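Side-chain contacts in nitronate monooxygenase family protein (Pseudomonas aeruginosa, PDB 4QIT), which uses flavin mononucleotide and molecular oxygen to oxidise alkyl nitronates, the toxin propionate 3-nitronate being its best substrate: residues A[229-234]-A[240-245]; A[169-172]-A[178-181]; A[313-318]-A[325-330]; A[95-100]-A[105-110]; A[47-52]-A[58-63]. The protein carries 1 engineered substitution. All coordinates share one frame; numbering follows the deposited sequence.

Contact 1. Residues A[229-234]-A[240-245]; sequences RGIRAA and SAVQMG. With FMN (flavin mononucleotide), chain C.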
# COMPACT_ATOMS: atom_id res chain seq x y z
N ARG A 229 0.58 9.21 16.54
CA ARG A 229 -0.02 9.86 15.37
C ARG A 229 -0.64 8.82 14.43
O ARG A 229 -1.76 9.01 13.95
CB ARG A 229 1.00 10.72 14.62
CG ARG A 229 1.24 12.10 15.23
CD ARG A 229 2.11 12.90 14.30
NE ARG A 229 2.39 14.25 14.78
CZ ARG A 229 1.67 15.32 14.47
NH1 ARG A 229 0.61 15.21 13.68
NH2 ARG A 229 2.01 16.52 14.95
N GLY A 230 0.08 7.72 14.19
CA GLY A 230 -0.47 6.61 13.40
C GLY A 230 -1.70 5.99 14.03
O GLY A 230 -2.67 5.65 13.34
N ILE A 231 -1.69 5.85 15.36
CA ILE A 231 -2.86 5.34 16.06
C ILE A 231 -4.06 6.27 15.91
O ILE A 231 -5.16 5.84 15.58
CB ILE A 231 -2.56 5.07 17.55
CG1 ILE A 231 -1.34 4.16 17.68
CG2 ILE A 231 -3.78 4.46 18.23
CD1 ILE A 231 -1.02 3.77 19.13
N ARG A 232 -3.82 7.57 16.11
CA ARG A 232 -4.88 8.56 15.97
C ARG A 232 -5.44 8.54 14.56
O ARG A 232 -6.66 8.63 14.38
CB ARG A 232 -4.36 9.95 16.35
CG ARG A 232 -4.09 10.07 17.86
CD ARG A 232 -3.32 11.36 18.20
NE ARG A 232 -4.06 12.56 17.85
CZ ARG A 232 -4.88 13.21 18.67
NH1 ARG A 232 -5.07 12.76 19.91
NH2 ARG A 232 -5.51 14.30 18.26
N ALA A 233 -4.58 8.38 13.55
CA ALA A 233 -5.05 8.34 12.17
C ALA A 233 -5.94 7.11 11.94
O ALA A 233 -6.99 7.22 11.31
CB ALA A 233 -3.87 8.34 11.19
N ALA A 234 -5.51 5.96 12.45
CA ALA A 234 -6.31 4.73 12.36
C ALA A 234 -7.69 4.93 12.98
O ALA A 234 -8.70 4.50 12.42
CB ALA A 234 -5.59 3.59 13.03
N SER A 240 -11.21 0.46 15.70
CA SER A 240 -11.48 0.37 17.14
C SER A 240 -10.21 0.12 17.94
O SER A 240 -10.23 0.24 19.17
CB SER A 240 -12.47 -0.76 17.42
OG SER A 240 -13.71 -0.50 16.77
N ALA A 241 -9.12 -0.24 17.26
CA ALA A 241 -7.84 -0.52 17.91
C ALA A 241 -6.76 -0.61 16.84
O ALA A 241 -7.05 -0.53 15.65
CB ALA A 241 -7.92 -1.82 18.71
N VAL A 242 -5.51 -0.78 17.28
CA VAL A 242 -4.40 -1.02 16.36
C VAL A 242 -3.62 -2.26 16.76
O VAL A 242 -3.64 -2.68 17.94
CB VAL A 242 -3.44 0.19 16.28
CG1 VAL A 242 -4.19 1.44 15.83
CG2 VAL A 242 -2.73 0.44 17.62
N GLN A 243 -2.97 -2.87 15.78
CA GLN A 243 -2.07 -3.98 16.02
C GLN A 243 -0.73 -3.61 15.40
O GLN A 243 -0.68 -3.22 14.22
CB GLN A 243 -2.61 -5.27 15.41
CG GLN A 243 -1.66 -6.45 15.53
CD GLN A 243 -2.38 -7.77 15.38
OE1 GLN A 243 -3.38 -8.03 16.05
NE2 GLN A 243 -1.89 -8.61 14.47
N MET A 244 0.33 -3.71 16.20
CA MET A 244 1.65 -3.19 15.84
C MET A 244 2.71 -4.26 16.06
O MET A 244 2.86 -4.75 17.18
CB MET A 244 1.96 -1.95 16.70
CG MET A 244 1.03 -0.78 16.41
SD MET A 244 1.15 0.56 17.62
CE MET A 244 2.81 1.14 17.28
N GLY A 245 3.43 -4.61 15.00
CA GLY A 245 4.47 -5.61 15.08
C GLY A 245 5.86 -4.99 15.06
O GLY A 245 6.62 -5.08 16.03
N1 FMN C . 1.01 -12.22 12.06
C2 FMN C . 0.49 -13.45 12.44
O2 FMN C . -0.71 -13.65 12.34
N3 FMN C . 1.29 -14.43 12.97
C4 FMN C . 2.65 -14.19 13.09
O4 FMN C . 3.41 -15.04 13.54
C4A FMN C . 3.17 -12.97 12.69
N5 FMN C . 4.52 -12.77 12.81
C5A FMN C . 5.08 -11.57 12.46
C6 FMN C . 6.45 -11.41 12.61
C7 FMN C . 7.05 -10.21 12.28
C7M FMN C . 8.54 -10.11 12.50
C8 FMN C . 6.29 -9.17 11.75
C8M FMN C . 6.94 -7.87 11.37
C9 FMN C . 4.91 -9.34 11.59
C9A FMN C . 4.29 -10.54 11.95
N10 FMN C . 2.91 -10.75 11.80
C10 FMN C . 2.36 -11.97 12.17
C1' FMN C . 2.04 -9.66 11.22
C2' FMN C . 1.41 -8.77 12.28
O2' FMN C . 0.35 -9.46 12.89
C3' FMN C . 0.84 -7.50 11.66
O3' FMN C . 0.09 -7.77 10.49
C4' FMN C . 2.00 -6.63 11.26
O4' FMN C . 3.04 -6.76 12.21
C5' FMN C . 1.54 -5.18 11.24
O5' FMN C . 2.51 -4.51 10.50
P FMN C . 3.60 -3.58 11.21
O1P FMN C . 3.09 -3.14 12.55
O2P FMN C . 3.87 -2.45 10.26
O3P FMN C . 4.80 -4.46 11.38
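A buried, wholly apolar contact seats helix 228-236 on the outer face of strand 241-244, the last strand of the TIM barrel, through I231 and A234 against V242 and M244. Helix and strand belong to the beta-alpha-beta unit that starts at strand 219-222, and the short axis segments meet at 136°, coming to within 8.4 Å. V242 is the pivot, each methyl having its own task. Its CG1 sits beside the backbone N and meets both A234 CB at 3.8 Å and I231 CG2 at 3.9 Å. The other methyl, V242 CG2, lies 4.0 Å from I231 CG1 and from I231 CD1, and the two branched side chains cross at about a right angle. Farther along the strand M244 bends at its last torsion (chi3 67°) and lays SD 4.2 Å from I231 CD1. I21 of the adjacent strand 21-23 closes the same layer. Q243 faces the other way, into the barrel, where NE2 donates to the ribityl O2' of FMN at 2.9 Å. Just past the strand, G245 N gives a nearly straight bond to the phosphate atom O1P, also 2.9 Å. The chemistry thus divides by strand face: methyl and thioether groups fasten the strand to its helix, while the inward amide and the backbone N-H at the strand's end grip the cofactor.

Contact 2. Residues A[169-172]-A[178-181]; sequences ALVE and AVVA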
# COMPACT_ATOMS: atom_id res chain seq x y z
N ALA A 169 -15.62 -10.23 4.89
CA ALA A 169 -16.95 -10.84 4.86
C ALA A 169 -16.91 -12.28 5.36
O ALA A 169 -17.83 -12.75 6.03
CB ALA A 169 -17.53 -10.78 3.46
N LEU A 170 -15.83 -12.99 5.03
CA LEU A 170 -15.65 -14.36 5.49
C LEU A 170 -15.38 -14.40 6.99
O LEU A 170 -15.82 -15.32 7.69
CB LEU A 170 -14.53 -15.06 4.70
CG LEU A 170 -14.77 -15.20 3.20
CD1 LEU A 170 -13.55 -15.78 2.47
CD2 LEU A 170 -16.00 -16.06 2.94
N VAL A 171 -14.66 -13.40 7.50
CA VAL A 171 -14.43 -13.31 8.93
C VAL A 171 -15.75 -13.09 9.66
O VAL A 171 -15.99 -13.69 10.72
CB VAL A 171 -13.42 -12.19 9.26
CG1 VAL A 171 -13.36 -11.91 10.76
CG2 VAL A 171 -12.06 -12.57 8.73
N GLU A 172 -16.59 -12.24 9.09
CA GLU A 172 -17.91 -11.98 9.66
C GLU A 172 -18.74 -13.26 9.68
O GLU A 172 -19.37 -13.57 10.68
CB GLU A 172 -18.64 -10.89 8.87
CG GLU A 172 -18.04 -9.51 9.02
CD GLU A 172 -18.61 -8.51 8.04
OE1 GLU A 172 -18.14 -7.34 8.04
OE2 GLU A 172 -19.51 -8.88 7.25
N ALA A 178 -13.80 -9.71 16.10
CA ALA A 178 -13.16 -8.56 15.46
C ALA A 178 -12.33 -8.99 14.26
O ALA A 178 -11.88 -10.14 14.19
CB ALA A 178 -12.30 -7.79 16.46
N VAL A 179 -12.13 -8.06 13.34
CA VAL A 179 -11.30 -8.29 12.16
C VAL A 179 -10.04 -7.44 12.29
O VAL A 179 -10.10 -6.26 12.66
CB VAL A 179 -12.07 -7.99 10.84
CG1 VAL A 179 -12.49 -6.51 10.76
CG2 VAL A 179 -11.21 -8.37 9.63
N VAL A 180 -8.90 -8.07 12.04
CA VAL A 180 -7.63 -7.35 11.99
C VAL A 180 -7.36 -7.02 10.53
O VAL A 180 -7.07 -7.90 9.72
CB VAL A 180 -6.48 -8.17 12.57
CG1 VAL A 180 -5.17 -7.38 12.47
CG2 VAL A 180 -6.76 -8.56 14.03
N ALA A 181 -7.49 -5.74 10.21
CA ALA A 181 -7.35 -5.27 8.84
C ALA A 181 -5.88 -5.06 8.55
O ALA A 181 -5.29 -4.08 9.01
CB ALA A 181 -8.10 -3.98 8.67
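The flat group here is the peptide linking A178 to V179, and the branch that meets it is CG1 of V171. This methyl stands off one face of the peptide plane and past its oxygen, 4.1 Å from A178 O, rather than in line with the C=O. At the edges the group is occupied by the sheet: backbone hydrogen bonds tie A178 to V160 on one side and V179 to P218 on the other. The contact is the return half of a beta-alpha-beta unit in the TIM barrel, in which helix 165-173 lies outside strand 178-182. V171 is the one residue of 169-172 that touches the strand segment. With CG1 anti to the backbone N (chi1 169°), its branch reaches from the helix to the strand backbone. The side chain of V179 also points to the helix and crosses V171 at about a right angle. V160, A176 and L217 also touch V171, and A162 and V219 lie against V179, so the pair sits in aliphatic surroundings between strand and helix. The next residue of the helix, E172, is turned to polar partners instead: its OE1 forms a salt bridge with R214 and a hydrogen bond with S216. V180 faces the barrel interior, and strand 178-182 ends at Q182, whose NE2 is hydrogen-bonded to FMN. The closest side-chain approach joins V171 CG1 to the branch carbon CB of V179, at 4.1 Å; V179 CG2 stands slightly farther from the same methyl, at 4.3 Å.

Contact 3. Residues A[313-318]-A[325-330]; sequences KALQTA and HDFAAQ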
# COMPACT_ATOMS: atom_id res chain seq x y z
N LYS A 313 14.85 -22.46 6.27
CA LYS A 313 15.38 -22.59 7.63
C LYS A 313 16.67 -23.40 7.67
O LYS A 313 17.63 -23.06 8.37
CB LYS A 313 14.33 -23.17 8.58
CG LYS A 313 13.30 -22.15 9.02
CD LYS A 313 12.33 -22.77 10.02
CE LYS A 313 11.95 -21.79 11.11
NZ LYS A 313 11.52 -22.51 12.34
N ALA A 314 16.72 -24.47 6.88
CA ALA A 314 17.95 -25.25 6.76
C ALA A 314 19.10 -24.40 6.22
O ALA A 314 20.22 -24.50 6.72
CB ALA A 314 17.72 -26.46 5.88
N LEU A 315 18.84 -23.57 5.21
CA LEU A 315 19.88 -22.72 4.65
C LEU A 315 20.30 -21.65 5.66
O LEU A 315 21.48 -21.36 5.80
CB LEU A 315 19.40 -22.10 3.33
CG LEU A 315 20.40 -21.19 2.62
CD1 LEU A 315 21.74 -21.89 2.38
CD2 LEU A 315 19.81 -20.67 1.31
N GLN A 316 19.33 -21.08 6.36
CA GLN A 316 19.61 -20.12 7.41
C GLN A 316 20.53 -20.71 8.47
O GLN A 316 21.44 -20.04 8.96
CB GLN A 316 18.30 -19.64 8.05
CG GLN A 316 17.50 -18.71 7.14
CD GLN A 316 16.12 -18.40 7.70
OE1 GLN A 316 15.60 -19.13 8.55
NE2 GLN A 316 15.51 -17.32 7.22
N THR A 317 20.29 -21.98 8.81
CA THR A 317 21.07 -22.66 9.83
C THR A 317 22.50 -22.84 9.35
O THR A 317 23.45 -22.60 10.11
CB THR A 317 20.44 -24.02 10.19
OG1 THR A 317 19.14 -23.81 10.76
CG2 THR A 317 21.29 -24.78 11.19
N ALA A 318 22.66 -23.22 8.09
CA ALA A 318 23.99 -23.41 7.53
C ALA A 318 24.74 -22.08 7.45
O ALA A 318 25.94 -22.01 7.72
CB ALA A 318 23.89 -24.06 6.17
N HIS A 325 24.60 -13.80 8.01
CA HIS A 325 23.21 -13.44 8.31
C HIS A 325 22.43 -12.99 7.09
O HIS A 325 21.33 -12.46 7.24
CB HIS A 325 23.18 -12.35 9.38
CG HIS A 325 23.78 -12.78 10.68
ND1 HIS A 325 23.05 -13.41 11.66
CD2 HIS A 325 25.06 -12.72 11.13
CE1 HIS A 325 23.85 -13.69 12.68
NE2 HIS A 325 25.07 -13.29 12.38
N ASP A 326 22.97 -13.22 5.90
CA ASP A 326 22.38 -12.69 4.67
C ASP A 326 21.16 -13.46 4.16
O ASP A 326 20.62 -13.14 3.11
CB ASP A 326 23.42 -12.62 3.55
CG ASP A 326 24.44 -11.52 3.77
OD1 ASP A 326 24.19 -10.60 4.58
OD2 ASP A 326 25.50 -11.58 3.11
N PHE A 327 20.73 -14.47 4.91
CA PHE A 327 19.58 -15.28 4.53
C PHE A 327 18.49 -15.22 5.59
O PHE A 327 17.46 -15.88 5.48
CB PHE A 327 20.01 -16.74 4.28
CG PHE A 327 20.96 -16.88 3.15
CD1 PHE A 327 22.32 -16.64 3.33
CD2 PHE A 327 20.51 -17.20 1.89
CE1 PHE A 327 23.20 -16.74 2.27
CE2 PHE A 327 21.39 -17.31 0.81
CZ PHE A 327 22.75 -17.08 1.01
N ALA A 328 18.72 -14.40 6.62
CA ALA A 328 17.81 -14.31 7.76
C ALA A 328 16.41 -13.80 7.41
O ALA A 328 16.22 -13.08 6.42
CB ALA A 328 18.42 -13.43 8.85
N ALA A 329 15.44 -14.18 8.23
CA ALA A 329 14.10 -13.64 8.11
C ALA A 329 14.01 -12.41 9.02
O ALA A 329 13.83 -12.53 10.24
CB ALA A 329 13.05 -14.68 8.50
N GLN A 330 14.16 -11.24 8.42
CA GLN A 330 14.15 -9.99 9.18
C GLN A 330 12.92 -9.21 8.76
O GLN A 330 12.99 -8.24 8.00
CB GLN A 330 15.46 -9.23 8.95
CG GLN A 330 16.65 -10.00 9.55
CD GLN A 330 18.01 -9.52 9.07
OE1 GLN A 330 18.13 -8.86 8.05
NE2 GLN A 330 19.05 -9.88 9.83
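F327, Q316 and L315 carry this contact, in which helix 307-320 is met by the irregular chain that follows it. F327 gives up the most surface and uses both its ring and its backbone. The ring is approached by L315, whose CD2 methyl comes obliquely to one side of it, 3.6 Å from CD2 and 3.7 Å from CE2 of F327. The leucine reaches that far because its CG is anti to the backbone N (chi1 -179°), extending the isobutyl group from the helix surface. Q316, next on the helix, supplies the polar half. Its chain is extended beyond CG, and NE2 donates to F327 O at 3.0 Å with an N-H...O angle of 159°. The acceptor lies almost in the plane of the glutamine amide, whereas NE2 is tilted 22° from the plane of the F327 carbonyl. The aliphatic part of Q316 lies close by, with CG 3.3 Å from F327 O. Beyond the bond, the amide end also packs on A329, with NE2 3.8 Å from CB. The bond holds the third residue of the type I turn H325-A328; a few residues on, W331 lines the nitroethane pocket, and A329 itself has its side chain about 6 Å from the bound nitroethane. Among its neighbours, the contact lies between helix 86-101, whose L99 and F100 pack on L315, and the loop carrying R289 and M290, which lies against F327, while Y309, earlier on helix 307-320, touches A329.

Contact 4. Residues A[95-100]-A[105-110]; sequences YLKPLF and AEPPVR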
# COMPACT_ATOMS: atom_id res chain seq x y z
N TYR A 95 18.03 -26.73 -6.74
CA TYR A 95 18.26 -25.34 -7.11
C TYR A 95 19.03 -24.57 -6.03
O TYR A 95 19.88 -23.74 -6.35
CB TYR A 95 16.92 -24.65 -7.40
CG TYR A 95 17.08 -23.20 -7.82
CD1 TYR A 95 17.56 -22.87 -9.09
CD2 TYR A 95 16.76 -22.16 -6.96
CE1 TYR A 95 17.72 -21.55 -9.48
CE2 TYR A 95 16.91 -20.84 -7.34
CZ TYR A 95 17.39 -20.54 -8.60
OH TYR A 95 17.55 -19.23 -8.98
N LEU A 96 18.74 -24.86 -4.76
CA LEU A 96 19.38 -24.18 -3.64
C LEU A 96 20.77 -24.72 -3.32
O LEU A 96 21.50 -24.13 -2.52
CB LEU A 96 18.50 -24.28 -2.37
CG LEU A 96 17.31 -23.34 -2.16
CD1 LEU A 96 16.45 -23.15 -3.38
CD2 LEU A 96 16.46 -23.78 -0.96
N LYS A 97 21.14 -25.83 -3.95
CA LYS A 97 22.40 -26.53 -3.64
C LYS A 97 23.66 -25.64 -3.59
O LYS A 97 24.46 -25.76 -2.65
CB LYS A 97 22.58 -27.70 -4.60
CG LYS A 97 23.35 -28.87 -4.04
CD LYS A 97 23.08 -30.11 -4.89
CE LYS A 97 23.55 -31.37 -4.19
NZ LYS A 97 22.42 -32.33 -3.98
N PRO A 98 23.84 -24.74 -4.57
CA PRO A 98 25.05 -23.90 -4.50
C PRO A 98 25.08 -22.96 -3.29
O PRO A 98 26.16 -22.66 -2.78
CB PRO A 98 24.98 -23.08 -5.79
CG PRO A 98 24.16 -23.90 -6.72
CD PRO A 98 23.13 -24.54 -5.85
N LEU A 99 23.92 -22.50 -2.83
CA LEU A 99 23.85 -21.66 -1.64
C LEU A 99 24.29 -22.42 -0.38
O LEU A 99 25.05 -21.89 0.45
CB LEU A 99 22.44 -21.09 -1.46
CG LEU A 99 21.95 -20.24 -2.64
CD1 LEU A 99 20.49 -19.86 -2.47
CD2 LEU A 99 22.83 -19.01 -2.81
N PHE A 100 23.83 -23.65 -0.24
CA PHE A 100 24.25 -24.48 0.88
C PHE A 100 25.75 -24.73 0.80
O PHE A 100 26.45 -24.71 1.82
CB PHE A 100 23.49 -25.81 0.88
CG PHE A 100 22.09 -25.72 1.43
CD1 PHE A 100 21.85 -25.88 2.78
CD2 PHE A 100 21.01 -25.50 0.58
CE1 PHE A 100 20.56 -25.82 3.28
CE2 PHE A 100 19.71 -25.42 1.08
CZ PHE A 100 19.49 -25.58 2.43
N ALA A 105 27.81 -26.92 3.30
CA ALA A 105 26.68 -27.75 3.68
C ALA A 105 25.99 -28.35 2.47
O ALA A 105 26.21 -27.93 1.33
CB ALA A 105 25.70 -26.94 4.52
N GLU A 106 25.14 -29.33 2.72
CA GLU A 106 24.26 -29.86 1.70
C GLU A 106 22.83 -29.51 2.10
O GLU A 106 22.57 -29.28 3.28
CB GLU A 106 24.43 -31.37 1.57
CG GLU A 106 25.79 -31.78 1.04
CD GLU A 106 25.89 -33.28 0.80
OE1 GLU A 106 25.03 -34.02 1.33
OE2 GLU A 106 26.82 -33.70 0.09
N PRO A 107 21.92 -29.48 1.11
CA PRO A 107 20.50 -29.23 1.42
C PRO A 107 19.94 -30.38 2.24
O PRO A 107 20.48 -31.49 2.19
CB PRO A 107 19.84 -29.23 0.04
CG PRO A 107 20.94 -28.94 -0.93
CD PRO A 107 22.15 -29.60 -0.33
N PRO A 108 18.86 -30.13 2.98
CA PRO A 108 18.21 -31.22 3.73
C PRO A 108 17.78 -32.32 2.75
O PRO A 108 17.56 -32.04 1.57
CB PRO A 108 17.00 -30.54 4.38
CG PRO A 108 16.79 -29.27 3.60
CD PRO A 108 18.14 -28.85 3.11
N VAL A 109 17.69 -33.56 3.23
CA VAL A 109 17.34 -34.67 2.33
C VAL A 109 15.85 -34.72 1.98
O VAL A 109 15.45 -35.39 1.02
CB VAL A 109 17.76 -36.04 2.90
CG1 VAL A 109 19.28 -36.11 3.05
CG2 VAL A 109 17.07 -36.29 4.23
N ARG A 110 15.04 -34.03 2.77
CA ARG A 110 13.60 -33.97 2.56
C ARG A 110 13.04 -32.76 3.30
O ARG A 110 13.69 -32.24 4.22
CB ARG A 110 12.92 -35.25 3.05
CG ARG A 110 13.03 -35.51 4.54
CD ARG A 110 12.69 -36.96 4.89
NE ARG A 110 12.71 -37.20 6.33
CZ ARG A 110 11.64 -37.16 7.12
NH1 ARG A 110 10.43 -36.92 6.61
NH2 ARG A 110 11.76 -37.39 8.42
O HOH W 1 25.21 -28.12 -1.36
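F100 lies against P107 in a CH-pi contact at the end of helix 86-101, where a proline-containing loop folds back over the helix. Both pieces belong to the excursion between strands 72-77 and 135-139 of the TIM barrel, away from the flavin. In the CH-pi contact P107 CA stands 3.6 Å from the centroid of the F100 ring, only 2° off the ring normal, so the proline lies over the centre of one face. The ring is directed there by a chi1 of -78°, which sets CG beside the backbone N. Further apolar contacts add to this one: P107 CG comes 3.8 Å from F100 CD2, P108 CD lies obliquely 3.6 Å from F100 CZ, and A105 CB sits near the ring plane at the edge. P107 CG is also 3.9 Å from K97 CG, so the proline ring wedges between the lysine's aliphatic stem and the phenylalanine. P107 and P108 both have polyproline II-like backbone angles, which keeps this part of the loop extended across the ring. The direct polar link is backbone to backbone: A105 N donates to F100 O at 3.0 Å, arriving well above the carbonyl plane. From helix 307-320, A314 packs on P108 and A318 on A105. A water completes the link between the segments, donating to K97 O at 2.8 Å and to A105 O at 2.9 Å.

Contact 5. Residues A[47-52]-A[58-63]; sequences IAITGS and RALIRE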
# COMPACT_ATOMS: atom_id res chain seq x y z
N ILE A 47 1.29 -13.80 21.76
CA ILE A 47 2.27 -14.81 21.35
C ILE A 47 1.74 -15.62 20.17
O ILE A 47 0.52 -15.70 19.96
CB ILE A 47 2.66 -15.79 22.49
CG1 ILE A 47 1.42 -16.48 23.06
CG2 ILE A 47 3.45 -15.06 23.58
CD1 ILE A 47 1.72 -17.57 24.11
N ALA A 48 2.67 -16.20 19.42
CA ALA A 48 2.35 -17.05 18.28
C ALA A 48 2.78 -18.48 18.61
O ALA A 48 3.91 -18.71 19.05
CB ALA A 48 3.09 -16.54 17.04
N ILE A 49 1.88 -19.45 18.40
CA ILE A 49 2.05 -20.80 18.91
C ILE A 49 2.13 -21.84 17.78
O ILE A 49 2.42 -23.02 18.03
CB ILE A 49 0.89 -21.10 19.91
CG1 ILE A 49 1.42 -21.18 21.34
CG2 ILE A 49 -0.03 -22.22 19.48
CD1 ILE A 49 2.23 -19.99 21.68
N THR A 50 1.91 -21.41 16.55
CA THR A 50 2.02 -22.32 15.40
C THR A 50 3.44 -22.89 15.29
O THR A 50 4.42 -22.20 15.59
CB THR A 50 1.58 -21.63 14.09
OG1 THR A 50 0.16 -21.45 14.12
CG2 THR A 50 1.97 -22.46 12.87
N GLY A 51 3.56 -24.15 14.89
CA GLY A 51 4.86 -24.76 14.74
C GLY A 51 5.30 -25.50 15.99
O GLY A 51 6.34 -26.15 15.99
N SER A 52 4.50 -25.39 17.05
CA SER A 52 4.76 -26.11 18.30
C SER A 52 3.68 -27.15 18.53
O SER A 52 2.53 -26.94 18.15
CB SER A 52 4.80 -25.14 19.49
OG SER A 52 5.93 -24.30 19.42
N ARG A 58 0.70 -25.01 25.16
CA ARG A 58 0.13 -24.90 26.49
C ARG A 58 1.14 -24.31 27.46
O ARG A 58 0.80 -23.42 28.25
CB ARG A 58 -0.33 -26.28 27.00
CG ARG A 58 -1.21 -26.19 28.24
CD ARG A 58 -1.40 -27.55 28.91
NE ARG A 58 -2.00 -28.55 28.03
CZ ARG A 58 -3.31 -28.68 27.82
NH1 ARG A 58 -4.16 -27.85 28.40
NH2 ARG A 58 -3.77 -29.63 27.01
N ALA A 59 2.38 -24.78 27.40
CA ALA A 59 3.42 -24.31 28.31
C ALA A 59 3.71 -22.83 28.10
O ALA A 59 3.93 -22.09 29.06
CB ALA A 59 4.68 -25.12 28.14
N LEU A 60 3.71 -22.41 26.83
CA LEU A 60 3.93 -21.01 26.49
C LEU A 60 2.83 -20.10 27.03
O LEU A 60 3.11 -19.01 27.52
CB LEU A 60 4.03 -20.85 24.97
CG LEU A 60 5.35 -21.33 24.36
CD1 LEU A 60 5.25 -21.40 22.85
CD2 LEU A 60 6.50 -20.41 24.78
N ILE A 61 1.58 -20.56 26.95
CA ILE A 61 0.46 -19.80 27.48
C ILE A 61 0.61 -19.67 29.00
O ILE A 61 0.40 -18.60 29.58
CB ILE A 61 -0.88 -20.48 27.12
CG1 ILE A 61 -1.13 -20.38 25.61
CG2 ILE A 61 -2.05 -19.87 27.88
CD1 ILE A 61 -2.31 -21.21 25.13
N ARG A 62 1.02 -20.76 29.64
CA ARG A 62 1.21 -20.73 31.08
C ARG A 62 2.38 -19.84 31.48
O ARG A 62 2.33 -19.18 32.53
CB ARG A 62 1.36 -22.15 31.63
CG ARG A 62 0.07 -22.93 31.47
CD ARG A 62 0.12 -24.29 32.11
NE ARG A 62 -1.17 -24.95 31.98
CZ ARG A 62 -1.50 -26.09 32.58
NH1 ARG A 62 -0.62 -26.70 33.37
NH2 ARG A 62 -2.70 -26.62 32.40
N GLU A 63 3.41 -19.77 30.64
CA GLU A 63 4.52 -18.86 30.92
C GLU A 63 4.05 -17.41 30.93
O GLU A 63 4.44 -16.63 31.81
CB GLU A 63 5.66 -19.04 29.90
CG GLU A 63 6.44 -20.34 30.07
CD GLU A 63 7.62 -20.44 29.11
OE1 GLU A 63 8.07 -21.58 28.84
OE2 GLU A 63 8.10 -19.39 28.62
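L60 is the bump on helix 54-65 that meets I47 and I49, two residues projecting from the same side of the chain at and just beyond the end of strand 45-48. The pieces form the strand-to-helix half of a beta-alpha-beta unit of the TIM barrel. The hollow on the strand side is formed by the two isoleucine tips, both of which reach L60 CB: I49 CD1 at 3.8 Å and I47 CD1 at 4.1 Å. The leucine then runs on alongside I49, the two side chains sliding past each other in opposite directions. The helix offers a shallower hollow in return, where I47 CD1 rests on the peptide between L60 and I61, 4.0 Å from L60 O and 4.3 Å from I61 CG1. I47 reaches it with CG1 held between the backbone N and carbonyl carbon (chi1 57°). P32 also touches L60, and F72 and V74 of the next strand pack on I61. A48, between the isoleucines, faces away and touches FMN, so this packing backs a wall of the cofactor pocket. The tightest fit is methyl against methyl, with I49 CD1 3.5 Å from L60 CD1.

Contacts 1, 2 and 5 are buried helix-on-strand packings round the same barrel sheet, each within its own beta-alpha-beta unit and built almost wholly from aliphatic side chains. Contacts 1 and 2 meet inside the barrel, where Q243 OE1 lies 4.0 Å from V180 CG2; contact 5 is separate, its centre about 26 Å from that of contact 1. Contacts 3 and 4 instead pair a helix with irregular chain and add hydrogen bonds and an aromatic ring. They adjoin, in part through F100, whose CE1 is 3.4 Å from L315 N. Contact 4 is at the surface and takes in water, whereas contact 3 is partly buried and closer to the substrate site.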